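PDB 1Q5N: 3-carboxy-cis,cis-muconate cycloisomerase from Acinetobacter calcoaceticus, which belongs to the largely helical, tetrameric fumarase/aspartase superfamily of enzymes, whose subunits are elongated and built round long helices. Local coordinates for residues A[28-33]-A[115-120]; A[150-155]-A[164-169]; A[193-198]-A[227-232]. One frame throughout, in Å; residues are numbered along the deposited sequence.

Contact 1: residues A[28-33]-A[115-120]; sequences SYMVEA and DTACIL
A steep helix-helix crossing, part of the helical framework of the lyase fold, brings Tyr29 and Met30 of helix 23-43 against Ala117 of helix 110-146. The axes of the two short segments pass 8.5 Å apart with 115° between their directions, so the surfaces meet over a short patch. Ala117 occupies its centre: the methyl CB lies 3.8 Å from Tyr29 CB, and Met30 CG rests on the same methyl; with so small a side chain the CA atoms of Tyr29 and Ala117 come within 5.1 Å. Leu120 crosses the tyrosine side chain obliquely: Tyr29 CG stands anti to its own carbonyl carbon (chi1 -72°), which sets ring atom CD1 3.6 Å from Leu120 CB, with Leu120 C over one face. The phenol end reaches Asp124, one turn beyond Leu120 on helix 110-146, where Tyr29 OH is hydrogen-bonded to Asp124 OD2. Towards the C-terminal end of 28-33, Thr116 turns its methyl CG2 to Ala33 CB at 4.0 Å. Its hydroxyl is held instead by Asp112 O, Tyr217 OH and Gln195 N, so threonine suits a place that is apolar on one side and polar on the other. At the margin the extended Glu32 chain brings OE2 4.0 Å from Leu120 CD1. The whole is apolar interhelical packing, in which an alanine marks the crossing point of two helices running in very different directions.

Contact 2: residues A[150-155]-A[164-169]; sequences QVMMGR and ITLGHK
Gln150 O accepts one true hydrogen bond, 2.9 Å from Leu166 N, supplemented by a weaker CA-H...O contact of 3.1 Å from Thr165 CA. Beyond it the chains pair as antiparallel strands. Met152 and Ile164 form the hydrogen-bonded pair, in which Ile164 N reaches Met152 O at 2.9 Å in an almost straight bond (174°), while Met152 N bonds back to Ile164 O from above the carbonyl plane. Val151 and Thr165 form the neighbouring non-hydrogen-bonded pair, with side chains on the opposite face. Flexible, unbranched Met152 lays CG 3.8 Å from Ile164 CG1, then bends at chi3 (-74°) so that SD lies by Leu166 and CE meets Lys169 CE crosswise at 3.8 Å. Gly154 presents a bare CA to Ile164 CG2, 3.9 Å away; glycine, lacking a CB, avoids running into that methyl. At Thr165 the strand gives way to helix 166-191: chi1 of 68° sets OG1 between backbone N and carbonyl carbon, where it accepts from His168 N at 3.1 Å. Threonine suits this N-cap because its hydroxyl can accept from a first-turn N-H; the same hydroxyl is hydrogen-bonded to Arg148 O. Lys169 NZ forms a salt bridge with Glu318 of the second subunit. Strand 151-156 is the middle one of three, between 159-161 and 163-165; Val151 packs on helix 356-364, Thr165 on helix 438-447, and Ile164 meets Val200 of the second subunit.

Contact 3: residues A[193-198]-A[227-232]; sequences VAQLGG and ACTWHG
Neither chain forms regular structure here: the two loops, one leading towards helix 210-221 and one following it in this lyase-superfamily fold, come closest where the CA atoms of Gly197 and Thr229 are 5.4 Å apart. Gln195 does most of the joining. With CG anti to the backbone N (chi1 -177°) and a bend at chi2, its amide is carried to the backbone of Trp230 and meets it at two points, one bond sound and one weak. OE1 accepts from Trp230 N at 3.0 Å, in the carbonyl plane and on a lone pair, with a fairly straight N-H...O angle of 164°. NE2 returns the weak bond to Trp230 O, and is also hydrogen-bonded to Asp115 OD2. Glutamine suits this place because one flat group both accepts and donates. The amide also covers the indole: NE2 stands 3.3 Å above its plane, over its centre, with the two planes 36° apart. At the indole edge NE1 makes a weak bond to Ala194 O, 3.3 Å away, while Val193 CG2 touches CZ2. The other face of the Gln195 amide is turned to His231, with CD 3.4 Å from His231 CD2, and Thr229 CG2 sits over the centre of the imidazole. Asp112 holds His231 NE2 and the backbone N atoms of Gly197 and Gly198. In the plane of the imidazole, Gly198 O meets CE1 edge-on at 3.2 Å.

In the fold
All three contacts are largely buried, yet they lie in two distant regions. Contacts 1 and 3, their centres about 14 Å apart, share helix 110-146: Asp115 OD2 and Thr116 OG1 are hydrogen-bonded to Gln195 NE2 and N, and Ile119 packs against Val193 and Trp230. Contact 2 lies across the chain's centre, about 47 Å from contact 1 between centres, where helix 110-146 gives way to strand 151-156. Helix packing in contact 1 is apolar, contact 2 relies on strand pairing and a helix cap, and the loops of contact 3 are tied by hydrogen bonds from a glutamine amide and, weakly, an indole N-H. Contacts 2 and 3 touch the second subunit; contact 1 meets no other chain.

Contact 1: residues A[28-33]-A[115-120]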
loop_
_atom_site.group_PDB
_atom_site.type_symbol
_atom_site.label_atom_id
_atom_site.label_comp_id
_atom_site.label_asym_id
_atom_site.label_seq_id
_atom_site.Cartn_x
_atom_site.Cartn_y
_atom_site.Cartn_z
ATOM N N SER A 28 -19.131 -18.441 17.473
ATOM C CA SER A 28 -18.936 -18.959 18.814
ATOM C C SER A 28 -18.602 -17.840 19.764
ATOM O O SER A 28 -19.148 -17.753 20.862
ATOM C CB SER A 28 -17.764 -19.925 18.850
ATOM O OG SER A 28 -18.248 -21.189 19.183
ATOM N N TYR A 29 -17.683 -16.979 19.338
ATOM C CA TYR A 29 -17.252 -15.861 20.173
ATOM C C TYR A 29 -18.391 -14.856 20.343
ATOM O O TYR A 29 -18.501 -14.210 21.392
ATOM C CB TYR A 29 -16.021 -15.163 19.565
ATOM C CG TYR A 29 -14.737 -15.951 19.671
ATOM C CD1 TYR A 29 -14.100 -16.104 20.906
ATOM C CD2 TYR A 29 -14.097 -16.460 18.530
ATOM C CE1 TYR A 29 -12.861 -16.722 21.016
ATOM C CE2 TYR A 29 -12.830 -17.103 18.631
ATOM C CZ TYR A 29 -12.226 -17.222 19.888
ATOM O OH TYR A 29 -11.000 -17.841 20.052
ATOM N N MET A 30 -19.240 -14.726 19.329
ATOM C CA MET A 30 -20.370 -13.791 19.454
ATOM C C MET A 30 -21.342 -14.324 20.512
ATOM O O MET A 30 -21.900 -13.538 21.324
ATOM C CB MET A 30 -21.095 -13.606 18.111
ATOM C CG MET A 30 -20.247 -12.779 17.110
ATOM S SD MET A 30 -20.966 -12.755 15.444
ATOM C CE MET A 30 -22.106 -11.496 15.720
ATOM N N VAL A 31 -21.537 -15.642 20.497
ATOM C CA VAL A 31 -22.399 -16.280 21.477
ATOM C C VAL A 31 -21.788 -15.991 22.858
ATOM O O VAL A 31 -22.478 -15.539 23.783
ATOM C CB VAL A 31 -22.477 -17.801 21.248
ATOM C CG1 VAL A 31 -23.084 -18.508 22.503
ATOM C CG2 VAL A 31 -23.322 -18.095 19.983
ATOM N N GLU A 32 -20.486 -16.191 22.978
ATOM C CA GLU A 32 -19.830 -15.955 24.241
ATOM C C GLU A 32 -20.051 -14.519 24.740
ATOM O O GLU A 32 -20.274 -14.283 25.947
ATOM C CB GLU A 32 -18.350 -16.241 24.077
ATOM C CG GLU A 32 -17.521 -16.185 25.356
ATOM C CD GLU A 32 -16.065 -16.652 25.101
ATOM O OE1 GLU A 32 -15.839 -17.476 24.164
ATOM O OE2 GLU A 32 -15.150 -16.208 25.842
ATOM N N ALA A 33 -19.970 -13.558 23.815
ATOM C CA ALA A 33 -20.197 -12.152 24.156
ATOM C C ALA A 33 -21.654 -11.894 24.666
ATOM O O ALA A 33 -21.869 -11.076 25.577
ATOM C CB ALA A 33 -19.924 -11.263 22.944
ATOM N N ASP A 115 -17.115 -6.109 17.703
ATOM C CA ASP A 115 -15.800 -5.699 18.211
ATOM C C ASP A 115 -15.343 -6.567 19.407
ATOM O O ASP A 115 -14.134 -6.865 19.557
ATOM C CB ASP A 115 -15.786 -4.241 18.681
ATOM C CG ASP A 115 -15.740 -3.252 17.548
ATOM O OD1 ASP A 115 -15.624 -3.661 16.366
ATOM O OD2 ASP A 115 -15.823 -2.050 17.861
ATOM N N THR A 116 -16.295 -6.977 20.258
ATOM C CA THR A 116 -15.920 -7.804 21.389
ATOM C C THR A 116 -15.478 -9.190 20.876
ATOM O O THR A 116 -14.474 -9.725 21.323
ATOM C CB THR A 116 -17.085 -7.924 22.465
ATOM O OG1 THR A 116 -17.298 -6.649 23.098
ATOM C CG2 THR A 116 -16.713 -8.973 23.520
ATOM N N ALA A 117 -16.210 -9.754 19.921
ATOM C CA ALA A 117 -15.800 -11.071 19.408
ATOM C C ALA A 117 -14.416 -10.904 18.709
ATOM O O ALA A 117 -13.545 -11.788 18.797
ATOM C CB ALA A 117 -16.837 -11.634 18.429
ATOM N N CYS A 118 -14.214 -9.779 18.024
ATOM C CA CYS A 118 -12.924 -9.545 17.389
ATOM C C CYS A 118 -11.794 -9.541 18.446
ATOM O O CYS A 118 -10.766 -10.202 18.251
ATOM C CB CYS A 118 -12.925 -8.213 16.629
ATOM S SG CYS A 118 -11.332 -7.824 15.833
ATOM N N ILE A 119 -11.967 -8.793 19.543
ATOM C CA ILE A 119 -10.955 -8.778 20.599
ATOM C C ILE A 119 -10.764 -10.170 21.268
ATOM O O ILE A 119 -9.635 -10.537 21.667
ATOM C CB ILE A 119 -11.296 -7.739 21.658
ATOM C CG1 ILE A 119 -11.154 -6.334 21.034
ATOM C CG2 ILE A 119 -10.397 -7.914 22.876
ATOM C CD1 ILE A 119 -9.777 -6.057 20.440
ATOM N N LEU A 120 -11.846 -10.945 21.372
ATOM C CA LEU A 120 -11.703 -12.280 21.946
ATOM C C LEU A 120 -10.857 -13.116 20.986
ATOM O O LEU A 120 -9.982 -13.868 21.431
ATOM C CB LEU A 120 -13.063 -12.957 22.187
ATOM C CG LEU A 120 -13.913 -12.319 23.318
ATOM C CD1 LEU A 120 -15.249 -13.024 23.434
ATOM C CD2 LEU A 120 -13.154 -12.391 24.634
#

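Contact 2: residues A[150-155]-A[164-169]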
loop_
_atom_site.group_PDB
_atom_site.type_symbol
_atom_site.label_atom_id
_atom_site.label_comp_id
_atom_site.label_asym_id
_atom_site.label_seq_id
_atom_site.Cartn_x
_atom_site.Cartn_y
_atom_site.Cartn_z
ATOM N N GLN A 150 31.330 -20.702 13.961
ATOM C CA GLN A 150 31.310 -21.144 12.582
ATOM C C GLN A 150 31.546 -19.914 11.675
ATOM O O GLN A 150 30.615 -19.111 11.418
ATOM C CB GLN A 150 29.977 -21.777 12.261
ATOM C CG GLN A 150 29.863 -22.144 10.810
ATOM C CD GLN A 150 31.031 -23.071 10.376
ATOM O OE1 GLN A 150 31.154 -24.202 10.875
ATOM N NE2 GLN A 150 31.907 -22.574 9.447
ATOM N N VAL A 151 32.788 -19.751 11.211
ATOM C CA VAL A 151 33.133 -18.639 10.331
ATOM C C VAL A 151 32.487 -18.713 8.914
ATOM O O VAL A 151 32.341 -19.798 8.339
ATOM C CB VAL A 151 34.674 -18.545 10.182
ATOM C CG1 VAL A 151 35.004 -17.492 9.180
ATOM C CG2 VAL A 151 35.308 -18.156 11.527
ATOM N N MET A 152 32.087 -17.564 8.369
ATOM C CA MET A 152 31.484 -17.518 7.016
ATOM C C MET A 152 31.607 -16.087 6.524
ATOM O O MET A 152 31.974 -15.203 7.297
ATOM C CB MET A 152 30.009 -17.909 7.048
ATOM C CG MET A 152 29.210 -16.938 7.904
ATOM S SD MET A 152 27.447 -17.281 7.899
ATOM C CE MET A 152 27.030 -16.667 6.187
ATOM N N MET A 153 31.318 -15.823 5.254
ATOM C CA MET A 153 31.451 -14.432 4.801
ATOM C C MET A 153 30.277 -13.500 5.126
ATOM O O MET A 153 29.099 -13.891 5.043
ATOM C CB MET A 153 31.700 -14.406 3.285
ATOM C CG MET A 153 33.050 -15.021 2.848
ATOM S SD MET A 153 34.453 -14.149 3.661
ATOM C CE MET A 153 34.206 -12.446 3.179
ATOM N N GLY A 154 30.599 -12.283 5.549
ATOM C CA GLY A 154 29.558 -11.276 5.741
ATOM C C GLY A 154 29.424 -10.665 4.333
ATOM O O GLY A 154 30.424 -10.507 3.597
ATOM N N ARG A 155 28.207 -10.317 3.930
ATOM C CA ARG A 155 27.949 -9.785 2.578
ATOM C C ARG A 155 27.171 -8.476 2.646
ATOM O O ARG A 155 26.123 -8.358 3.343
ATOM C CB ARG A 155 27.160 -10.839 1.752
ATOM C CG ARG A 155 27.936 -12.184 1.593
ATOM C CD ARG A 155 27.050 -13.357 1.168
ATOM N NE ARG A 155 27.843 -14.545 0.781
ATOM C CZ ARG A 155 27.950 -15.680 1.485
ATOM N NH1 ARG A 155 27.319 -15.838 2.650
ATOM N NH2 ARG A 155 28.690 -16.688 1.007
ATOM N N ILE A 164 32.341 -13.122 9.224
ATOM C CA ILE A 164 31.470 -12.982 10.437
ATOM C C ILE A 164 31.315 -14.446 10.891
ATOM O O ILE A 164 32.088 -15.300 10.426
ATOM C CB ILE A 164 30.025 -12.391 10.132
ATOM C CG1 ILE A 164 29.277 -13.298 9.120
ATOM C CG2 ILE A 164 30.159 -10.979 9.595
ATOM C CD1 ILE A 164 27.782 -12.980 8.992
ATOM N N THR A 165 30.393 -14.752 11.813
ATOM C CA THR A 165 30.133 -16.166 12.146
ATOM C C THR A 165 28.624 -16.355 11.976
ATOM O O THR A 165 27.846 -15.401 12.080
ATOM C CB THR A 165 30.529 -16.583 13.593
ATOM O OG1 THR A 165 29.669 -15.926 14.528
ATOM C CG2 THR A 165 32.023 -16.217 13.897
ATOM N N LEU A 166 28.211 -17.577 11.680
ATOM C CA LEU A 166 26.817 -17.863 11.513
ATOM C C LEU A 166 26.117 -17.511 12.818
ATOM O O LEU A 166 25.009 -16.991 12.820
ATOM C CB LEU A 166 26.634 -19.333 11.196
ATOM C CG LEU A 166 25.186 -19.816 11.263
ATOM C CD1 LEU A 166 24.387 -19.001 10.271
ATOM C CD2 LEU A 166 25.059 -21.329 10.930
ATOM N N GLY A 167 26.784 -17.784 13.936
ATOM C CA GLY A 167 26.198 -17.483 15.228
ATOM C C GLY A 167 25.869 -16.004 15.339
ATOM O O GLY A 167 24.918 -15.629 16.027
ATOM N N HIS A 168 26.655 -15.133 14.712
ATOM C CA HIS A 168 26.313 -13.721 14.820
ATOM C C HIS A 168 24.946 -13.397 14.076
ATOM O O HIS A 168 24.136 -12.644 14.595
ATOM C CB HIS A 168 27.426 -12.870 14.273
ATOM C CG HIS A 168 27.276 -11.421 14.610
ATOM N ND1 HIS A 168 27.475 -10.425 13.688
ATOM C CD2 HIS A 168 27.005 -10.803 15.787
ATOM C CE1 HIS A 168 27.343 -9.248 14.277
ATOM N NE2 HIS A 168 27.057 -9.448 15.553
ATOM N N LYS A 169 24.714 -13.958 12.883
ATOM C CA LYS A 169 23.429 -13.759 12.212
ATOM C C LYS A 169 22.301 -14.267 13.135
ATOM O O LYS A 169 21.274 -13.594 13.315
ATOM C CB LYS A 169 23.350 -14.567 10.906
ATOM C CG LYS A 169 24.159 -14.058 9.742
ATOM C CD LYS A 169 23.836 -14.911 8.533
ATOM C CE LYS A 169 24.321 -14.282 7.230
ATOM N NZ LYS A 169 23.664 -12.990 6.867
#

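Contact 3: residues A[193-198]-A[227-232]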
loop_
_atom_site.group_PDB
_atom_site.type_symbol
_atom_site.label_atom_id
_atom_site.label_comp_id
_atom_site.label_asym_id
_atom_site.label_seq_id
_atom_site.Cartn_x
_atom_site.Cartn_y
_atom_site.Cartn_z
ATOM N N VAL A 193 -9.458 -4.962 25.362
ATOM C CA VAL A 193 -10.507 -4.352 26.153
ATOM C C VAL A 193 -11.836 -4.692 25.522
ATOM O O VAL A 193 -11.892 -4.990 24.341
ATOM C CB VAL A 193 -10.339 -2.828 26.193
ATOM C CG1 VAL A 193 -9.067 -2.481 26.902
ATOM C CG2 VAL A 193 -10.304 -2.265 24.751
ATOM N N ALA A 194 -12.906 -4.631 26.315
ATOM C CA ALA A 194 -14.259 -4.944 25.846
ATOM C C ALA A 194 -14.885 -3.777 25.069
ATOM O O ALA A 194 -14.426 -2.646 25.164
ATOM C CB ALA A 194 -15.156 -5.285 27.050
ATOM N N GLN A 195 -15.919 -4.060 24.292
ATOM C CA GLN A 195 -16.625 -2.976 23.597
ATOM C C GLN A 195 -18.110 -3.065 23.981
ATOM O O GLN A 195 -18.776 -4.067 23.670
ATOM C CB GLN A 195 -16.547 -3.108 22.054
ATOM C CG GLN A 195 -17.223 -1.956 21.308
ATOM C CD GLN A 195 -16.334 -0.690 21.194
ATOM O OE1 GLN A 195 -16.290 0.152 22.093
ATOM N NE2 GLN A 195 -15.620 -0.566 20.070
ATOM N N LEU A 196 -18.628 -2.062 24.669
ATOM C CA LEU A 196 -20.073 -2.064 24.975
ATOM C C LEU A 196 -20.513 -0.599 25.134
ATOM O O LEU A 196 -20.253 0.052 26.156
ATOM C CB LEU A 196 -20.386 -2.862 26.245
ATOM C CG LEU A 196 -21.896 -2.900 26.577
ATOM C CD1 LEU A 196 -22.636 -3.712 25.530
ATOM C CD2 LEU A 196 -22.130 -3.533 27.959
ATOM N N GLY A 197 -21.176 -0.084 24.110
ATOM C CA GLY A 197 -21.586 1.308 24.139
ATOM C C GLY A 197 -22.956 1.544 23.518
ATOM O O GLY A 197 -23.452 2.647 23.573
ATOM N N GLY A 198 -23.585 0.529 22.943
ATOM C CA GLY A 198 -24.885 0.777 22.350
ATOM C C GLY A 198 -24.826 1.599 21.067
ATOM O O GLY A 198 -23.742 2.054 20.640
ATOM N N ALA A 227 -12.285 3.925 29.182
ATOM C CA ALA A 227 -12.946 5.101 29.700
ATOM C C ALA A 227 -14.158 5.478 28.816
ATOM O O ALA A 227 -15.221 5.820 29.320
ATOM C CB ALA A 227 -11.936 6.287 29.772
ATOM N N CYS A 228 -14.007 5.455 27.502
ATOM C CA CYS A 228 -15.154 5.787 26.664
ATOM C C CYS A 228 -15.323 4.776 25.503
ATOM O O CYS A 228 -14.410 4.014 25.192
ATOM C CB CYS A 228 -15.033 7.238 26.152
ATOM S SG CYS A 228 -13.510 7.479 25.279
ATOM N N THR A 229 -16.520 4.727 24.922
ATOM C CA THR A 229 -16.789 3.832 23.817
ATOM C C THR A 229 -15.777 4.074 22.649
ATOM O O THR A 229 -15.365 5.206 22.407
ATOM C CB THR A 229 -18.216 4.064 23.325
ATOM O OG1 THR A 229 -19.106 3.891 24.436
ATOM C CG2 THR A 229 -18.588 3.058 22.193
ATOM N N TRP A 230 -15.347 3.019 21.959
ATOM C CA TRP A 230 -14.408 3.249 20.838
ATOM C C TRP A 230 -14.873 2.621 19.508
ATOM O O TRP A 230 -14.115 1.975 18.807
ATOM C CB TRP A 230 -12.979 2.808 21.191
ATOM C CG TRP A 230 -12.921 1.448 21.752
ATOM C CD1 TRP A 230 -13.360 1.060 22.996
ATOM C CD2 TRP A 230 -12.523 0.254 21.077
ATOM N NE1 TRP A 230 -13.271 -0.301 23.126
ATOM C CE2 TRP A 230 -12.765 -0.830 21.971
ATOM C CE3 TRP A 230 -11.993 -0.011 19.811
ATOM C CZ2 TRP A 230 -12.500 -2.172 21.632
ATOM C CZ3 TRP A 230 -11.724 -1.330 19.458
ATOM C CH2 TRP A 230 -11.979 -2.407 20.378
ATOM N N HIS A 231 -16.146 2.823 19.188
ATOM C CA HIS A 231 -16.720 2.365 17.935
ATOM C C HIS A 231 -16.017 3.058 16.767
ATOM O O HIS A 231 -15.755 2.454 15.734
ATOM C CB HIS A 231 -18.205 2.719 17.911
ATOM C CG HIS A 231 -19.046 1.824 18.777
ATOM N ND1 HIS A 231 -20.265 2.207 19.293
ATOM C CD2 HIS A 231 -18.824 0.568 19.237
ATOM C CE1 HIS A 231 -20.750 1.235 20.041
ATOM N NE2 HIS A 231 -19.893 0.227 20.024
ATOM N N GLY A 232 -15.710 4.332 16.943
ATOM C CA GLY A 232 -15.081 5.098 15.881
ATOM C C GLY A 232 -13.595 5.337 15.990
ATOM O O GLY A 232 -13.015 5.743 14.998
HETATM O O HOH W 1 -18.918 2.103 26.708
#